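Local coordinates for putative uncharacterized protein (Toxoplasma gondii, PDB 4FBD) that is of unknown function, a conserved member of the DUF3228 family that packs against a second copy of itself in a two-chain assembly, at residues I121-N126 and M202-L207; N126-L131 and I208-S213. All blocks are in the same frame, centred on the assembly; numbering follows the deposited sequence.

Contact 1 (I121-N126 and M202-L207); sequences IARRPN and MLRNTL
Where the loop of a β-hairpin meets a helix, two arginines make the entire close contact: Arg123, in the connection between strands 117-121 and 130-135, and Arg204, on helix 199-204. Their side chains arrive from opposite directions and meet at an angle rather than flat, the guanidinium planes being inclined by 47°. Arg204 NE sits above the centre of the Arg123 guanidinium, 3.8 Å from its plane, while Arg123 CD lies over a face of the Arg204 guanidinium, 3.3 Å from Arg204 NH2. The terminal nitrogens come closer still, with Arg123 NH2 and Arg204 NH2 3.1 Å apart; both are donors and form no bond to each other. With its CG anti to the backbone N (chi1 -177°), Arg204 reaches outward from the helix before bending at chi3. Behind it the chain closes a type I turn from Arg204 to Leu207, and Leu203 O accepts from both the backbone N and OG1 of Thr206. Glu127 pairs with both cations: its OE2 forms a salt bridge with Arg123 NH1, and its OE1 a long, weak ion pair with Arg204 NE. The shared carboxylate probably offsets part of the positive charge, consistent with so close an approach of two guanidinium groups.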
loop_
_atom_site.group_PDB
_atom_site.type_symbol
_atom_site.label_atom_id
_atom_site.label_comp_id
_atom_site.label_asym_id
_atom_site.label_seq_id
_atom_site.Cartn_x
_atom_site.Cartn_y
_atom_site.Cartn_z
ATOM N N ILE A 121 -8.861 -0.392 -4.894
ATOM C CA ILE A 121 -9.713 0.691 -5.259
ATOM C C ILE A 121 -8.951 1.688 -6.081
ATOM O O ILE A 121 -7.768 1.930 -5.836
ATOM C CB ILE A 121 -10.173 1.475 -4.030
ATOM C CG1 ILE A 121 -10.720 0.548 -2.928
ATOM C CG2 ILE A 121 -11.236 2.498 -4.459
ATOM C CD1 ILE A 121 -12.002 -0.167 -3.305
ATOM N N ALA A 122 -9.644 2.271 -7.044
ATOM C CA ALA A 122 -9.086 3.308 -7.898
ATOM C C ALA A 122 -9.852 4.570 -7.579
ATOM O O ALA A 122 -11.073 4.570 -7.616
ATOM C CB ALA A 122 -9.257 2.947 -9.347
ATOM N N ARG A 123 -9.147 5.636 -7.230
ATOM C CA ARG A 123 -9.803 6.932 -6.946
ATOM C C ARG A 123 -10.392 7.594 -8.192
ATOM O O ARG A 123 -11.294 8.411 -8.089
ATOM C CB ARG A 123 -8.898 7.882 -6.133
ATOM C CG ARG A 123 -7.448 7.416 -5.985
ATOM C CD ARG A 123 -6.504 8.493 -5.524
ATOM N NE ARG A 123 -5.977 9.238 -6.661
ATOM C CZ ARG A 123 -5.055 10.195 -6.574
ATOM N NH1 ARG A 123 -4.636 10.807 -7.674
ATOM N NH2 ARG A 123 -4.553 10.551 -5.396
ATOM N N ARG A 124 -9.876 7.227 -9.359
ATOM C CA ARG A 124 -10.391 7.699 -10.647
ATOM C C ARG A 124 -10.417 6.549 -11.652
ATOM O O ARG A 124 -9.637 5.615 -11.534
ATOM C CB ARG A 124 -9.561 8.853 -11.217
ATOM C CG ARG A 124 -10.033 10.254 -10.837
ATOM C CD ARG A 124 -9.292 11.317 -11.693
ATOM N NE ARG A 124 -9.967 12.622 -11.718
ATOM C CZ ARG A 124 -9.905 13.541 -10.750
ATOM N NH1 ARG A 124 -9.219 13.309 -9.628
ATOM N NH2 ARG A 124 -10.558 14.692 -10.890
ATOM N N PRO A 125 -11.308 6.624 -12.659
ATOM C CA PRO A 125 -11.411 5.557 -13.673
ATOM C C PRO A 125 -10.161 5.375 -14.553
ATOM O O PRO A 125 -10.029 4.353 -15.226
ATOM C CB PRO A 125 -12.613 5.999 -14.535
ATOM C CG PRO A 125 -12.745 7.461 -14.300
ATOM C CD PRO A 125 -12.296 7.697 -12.886
ATOM N N ASN A 126 -9.267 6.359 -14.550
ATOM C CA ASN A 126 -8.040 6.302 -15.354
ATOM C C ASN A 126 -6.800 5.898 -14.548
ATOM O O ASN A 126 -5.712 5.796 -15.100
ATOM C CB ASN A 126 -7.817 7.647 -16.064
ATOM C CG ASN A 126 -7.928 8.848 -15.115
ATOM O OD1 ASN A 126 -7.975 8.697 -13.889
ATOM N ND2 ASN A 126 -7.981 10.048 -15.689
ATOM N N MET A 202 1.883 8.411 -1.781
ATOM C CA MET A 202 3.278 8.852 -1.952
ATOM C C MET A 202 3.989 8.057 -3.042
ATOM O O MET A 202 4.739 8.629 -3.841
ATOM C CB MET A 202 4.069 8.748 -0.654
ATOM C CG MET A 202 3.570 9.674 0.462
ATOM S SD MET A 202 4.663 9.646 1.908
ATOM C CE MET A 202 6.232 9.929 1.071
ATOM N N LEU A 203 3.747 6.745 -3.074
ATOM C CA LEU A 203 4.336 5.877 -4.104
ATOM C C LEU A 203 3.806 6.231 -5.497
ATOM O O LEU A 203 4.593 6.414 -6.418
ATOM C CB LEU A 203 4.063 4.403 -3.816
ATOM C CG LEU A 203 4.604 3.898 -2.474
ATOM C CD1 LEU A 203 4.215 2.449 -2.280
ATOM C CD2 LEU A 203 6.121 4.069 -2.378
ATOM N N ARG A 204 2.482 6.335 -5.641
ATOM C CA ARG A 204 1.883 6.677 -6.939
ATOM C C ARG A 204 2.398 8.042 -7.466
ATOM O O ARG A 204 2.478 8.249 -8.677
ATOM C CB ARG A 204 0.340 6.646 -6.861
ATOM C CG ARG A 204 -0.386 6.914 -8.190
ATOM C CD ARG A 204 -1.922 6.790 -8.099
ATOM N NE ARG A 204 -2.446 7.499 -6.933
ATOM C CZ ARG A 204 -3.011 6.928 -5.871
ATOM N NH1 ARG A 204 -3.234 5.620 -5.821
ATOM N NH2 ARG A 204 -3.411 7.685 -4.863
ATOM N N ASN A 205 2.747 8.958 -6.560
ATOM C CA ASN A 205 3.274 10.269 -6.947
ATOM C C ASN A 205 4.699 10.219 -7.520
ATOM O O ASN A 205 5.166 11.215 -8.074
ATOM C CB ASN A 205 3.223 11.266 -5.778
ATOM C CG ASN A 205 1.802 11.724 -5.450
ATOM O OD1 ASN A 205 0.840 11.414 -6.165
ATOM N ND2 ASN A 205 1.668 12.478 -4.361
ATOM N N THR A 206 5.389 9.086 -7.376
ATOM C CA THR A 206 6.731 8.939 -7.946
ATOM C C THR A 206 6.658 8.383 -9.367
ATOM O O THR A 206 7.680 8.277 -10.048
ATOM C CB THR A 206 7.618 8.007 -7.120
ATOM O OG1 THR A 206 7.184 6.651 -7.292
ATOM C CG2 THR A 206 7.598 8.422 -5.643
ATOM N N LEU A 207 5.448 8.027 -9.804
ATOM C CA LEU A 207 5.214 7.492 -11.140
ATOM C C LEU A 207 4.578 8.569 -12.017
ATOM O O LEU A 207 3.379 8.834 -11.894
ATOM C CB LEU A 207 4.260 6.298 -11.074
ATOM C CG LEU A 207 4.637 5.040 -10.295
ATOM C CD1 LEU A 207 3.432 4.123 -10.243
ATOM C CD2 LEU A 207 5.828 4.323 -10.900
#

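Contact 2 (N126-L131 and I208-S213)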
loop_
_atom_site.group_PDB
_atom_site.type_symbol
_atom_site.label_atom_id
_atom_site.label_comp_id
_atom_site.label_asym_id
_atom_site.label_seq_id
_atom_site.Cartn_x
_atom_site.Cartn_y
_atom_site.Cartn_z
ATOM N N ASN A 126 -9.267 6.359 -14.550
ATOM C CA ASN A 126 -8.040 6.302 -15.354
ATOM C C ASN A 126 -6.800 5.898 -14.548
ATOM O O ASN A 126 -5.712 5.796 -15.100
ATOM C CB ASN A 126 -7.817 7.647 -16.064
ATOM C CG ASN A 126 -7.928 8.848 -15.115
ATOM O OD1 ASN A 126 -7.975 8.697 -13.889
ATOM N ND2 ASN A 126 -7.981 10.048 -15.689
ATOM N N GLU A 127 -6.977 5.652 -13.253
ATOM C CA GLU A 127 -5.874 5.252 -12.375
ATOM C C GLU A 127 -5.871 3.761 -12.066
ATOM O O GLU A 127 -6.924 3.116 -12.027
ATOM C CB GLU A 127 -5.953 5.979 -11.026
ATOM C CG GLU A 127 -5.836 7.490 -11.114
ATOM C CD GLU A 127 -5.847 8.146 -9.756
ATOM O OE1 GLU A 127 -5.935 7.425 -8.743
ATOM O OE2 GLU A 127 -5.767 9.388 -9.696
ATOM N N LEU A 128 -4.677 3.223 -11.832
ATOM C CA LEU A 128 -4.537 1.830 -11.451
ATOM C C LEU A 128 -5.084 1.667 -10.036
ATOM O O LEU A 128 -4.943 2.557 -9.210
ATOM C CB LEU A 128 -3.073 1.374 -11.497
ATOM C CG LEU A 128 -2.428 1.306 -12.878
ATOM C CD1 LEU A 128 -0.953 0.961 -12.735
ATOM C CD2 LEU A 128 -3.154 0.301 -13.797
ATOM N N PRO A 129 -5.752 0.548 -9.777
ATOM C CA PRO A 129 -6.259 0.330 -8.422
ATOM C C PRO A 129 -5.155 -0.063 -7.432
ATOM O O PRO A 129 -4.188 -0.745 -7.793
ATOM C CB PRO A 129 -7.288 -0.799 -8.603
ATOM C CG PRO A 129 -6.931 -1.458 -9.900
ATOM C CD PRO A 129 -6.302 -0.411 -10.751
ATOM N N VAL A 130 -5.319 0.365 -6.192
ATOM C CA VAL A 130 -4.347 0.090 -5.144
ATOM C C VAL A 130 -5.035 -0.426 -3.880
ATOM O O VAL A 130 -6.192 -0.073 -3.576
ATOM C CB VAL A 130 -3.525 1.345 -4.828
ATOM C CG1 VAL A 130 -2.754 1.840 -6.119
ATOM C CG2 VAL A 130 -4.436 2.470 -4.269
ATOM N N LEU A 131 -4.321 -1.301 -3.176
ATOM C CA LEU A 131 -4.802 -1.889 -1.950
ATOM C C LEU A 131 -5.089 -0.774 -0.949
ATOM O O LEU A 131 -4.276 0.083 -0.717
ATOM C CB LEU A 131 -3.775 -2.865 -1.388
ATOM C CG LEU A 131 -4.235 -3.705 -0.186
ATOM C CD1 LEU A 131 -5.504 -4.433 -0.503
ATOM C CD2 LEU A 131 -3.160 -4.701 0.242
ATOM N N ILE A 208 5.361 9.200 -12.890
ATOM C CA ILE A 208 4.798 10.220 -13.764
ATOM C C ILE A 208 3.694 9.596 -14.643
ATOM O O ILE A 208 2.622 10.183 -14.822
ATOM C CB ILE A 208 5.885 10.930 -14.641
ATOM C CG1 ILE A 208 6.524 9.969 -15.654
ATOM C CG2 ILE A 208 6.950 11.560 -13.753
ATOM C CD1 ILE A 208 7.623 10.617 -16.512
ATOM N N GLU A 209 3.962 8.393 -15.152
ATOM C CA GLU A 209 3.024 7.639 -16.003
ATOM C C GLU A 209 1.649 7.433 -15.369
ATOM O O GLU A 209 0.660 7.181 -16.060
ATOM C CB GLU A 209 3.613 6.258 -16.313
ATOM C CG GLU A 209 4.016 5.467 -15.058
ATOM C CD GLU A 209 4.390 4.025 -15.339
ATOM O OE1 GLU A 209 5.348 3.535 -14.701
ATOM O OE2 GLU A 209 3.739 3.382 -16.194
ATOM N N GLU A 210 1.614 7.519 -14.045
ATOM C CA GLU A 210 0.408 7.310 -13.266
ATOM C C GLU A 210 0.194 8.437 -12.249
ATOM O O GLU A 210 -0.735 8.374 -11.435
ATOM C CB GLU A 210 0.572 5.968 -12.526
ATOM C CG GLU A 210 -0.608 5.487 -11.697
ATOM C CD GLU A 210 -1.828 5.164 -12.526
ATOM O OE1 GLU A 210 -1.764 5.228 -13.774
ATOM O OE2 GLU A 210 -2.861 4.830 -11.918
ATOM N N GLY A 211 1.035 9.475 -12.305
ATOM C CA GLY A 211 0.989 10.567 -11.327
ATOM C C GLY A 211 0.651 11.931 -11.888
ATOM O O GLY A 211 -0.068 12.030 -12.876
ATOM N N GLY A 212 1.161 12.991 -11.260
ATOM C CA GLY A 212 2.025 12.899 -10.076
ATOM C C GLY A 212 3.467 13.309 -10.353
ATOM O O GLY A 212 4.035 12.991 -11.405
ATOM N N SER A 213 4.053 14.004 -9.378
ATOM C CA SER A 213 5.432 14.524 -9.437
ATOM C C SER A 213 6.430 13.763 -10.328
ATOM O O SER A 213 6.755 14.209 -11.431
ATOM C CB SER A 213 6.025 14.606 -8.005
ATOM O OG SER A 213 5.275 15.461 -7.161
#
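Glu210 reaches across to the backbone of Glu127 and Leu128, and these three residues account for nearly all the surface buried here. A single carboxylate oxygen does most of the touching. Glu210 OE2 accepts a hydrogen bond from Leu128 N along a nearly straight line, the angle at the hydrogen being 167°; the modelled separation of 2.4 Å between Leu128 N and Glu210 OE2 is very short, and that exact length is doubtful. Glu210 OE2 also rests against carbon on both residues, 3.1 Å from Glu127 CA and 3.5 Å from Leu128 CB. Leu128 CG follows at 3.7 Å from Glu210 OE2, which places the root of the leucine side chain beside the carboxylate. An extended start followed by a bend at chi2 (65°) brings the Glu210 carboxylate to the amide. Its other oxygen, OE1, makes a salt bridge with Arg219 of the second subunit, whose side chain also packs on Leu128. One glutamate thus grips the loop of its own chain and the neighbouring chain at once. Glu127 meets Glu210 through its CA and CB, not its acid: the carboxylate planes are 70° apart, and Glu127 OE1 stays 5.1 Å from Glu210 OE2. The Glu127 acid turns instead to Arg123. Nearby, Pro129 O is hydrogen-bonded to Tyr222 OH of the second subunit, so both sides of this contact adjoin the interface. The arrangement is a carboxylate-to-backbone-amide hydrogen bond between two loops, one of them the connection of a β-hairpin, here beside a subunit interface.

In the fold
Contacts 1 and 2 are neighbouring parts of one junction, their centres about 3 Å apart, where the connection between strands 117-121 and 130-135 meets the chain running on from helix 199-204. Their segments alternate along the chain and share Asn126. The base of the hairpin joins them, since Ile121 O and Val130 N are 2.9 Å apart, a probable hydrogen bond. Packing does so again on the helical side, where Arg204 CG lies 3.6 Å from Glu210 O. Glu127, part of contact 2, supplies the carboxylate beside the arginine pair of contact 1. Both also touch the second subunit, tying the junction to the dimer; no active site is known.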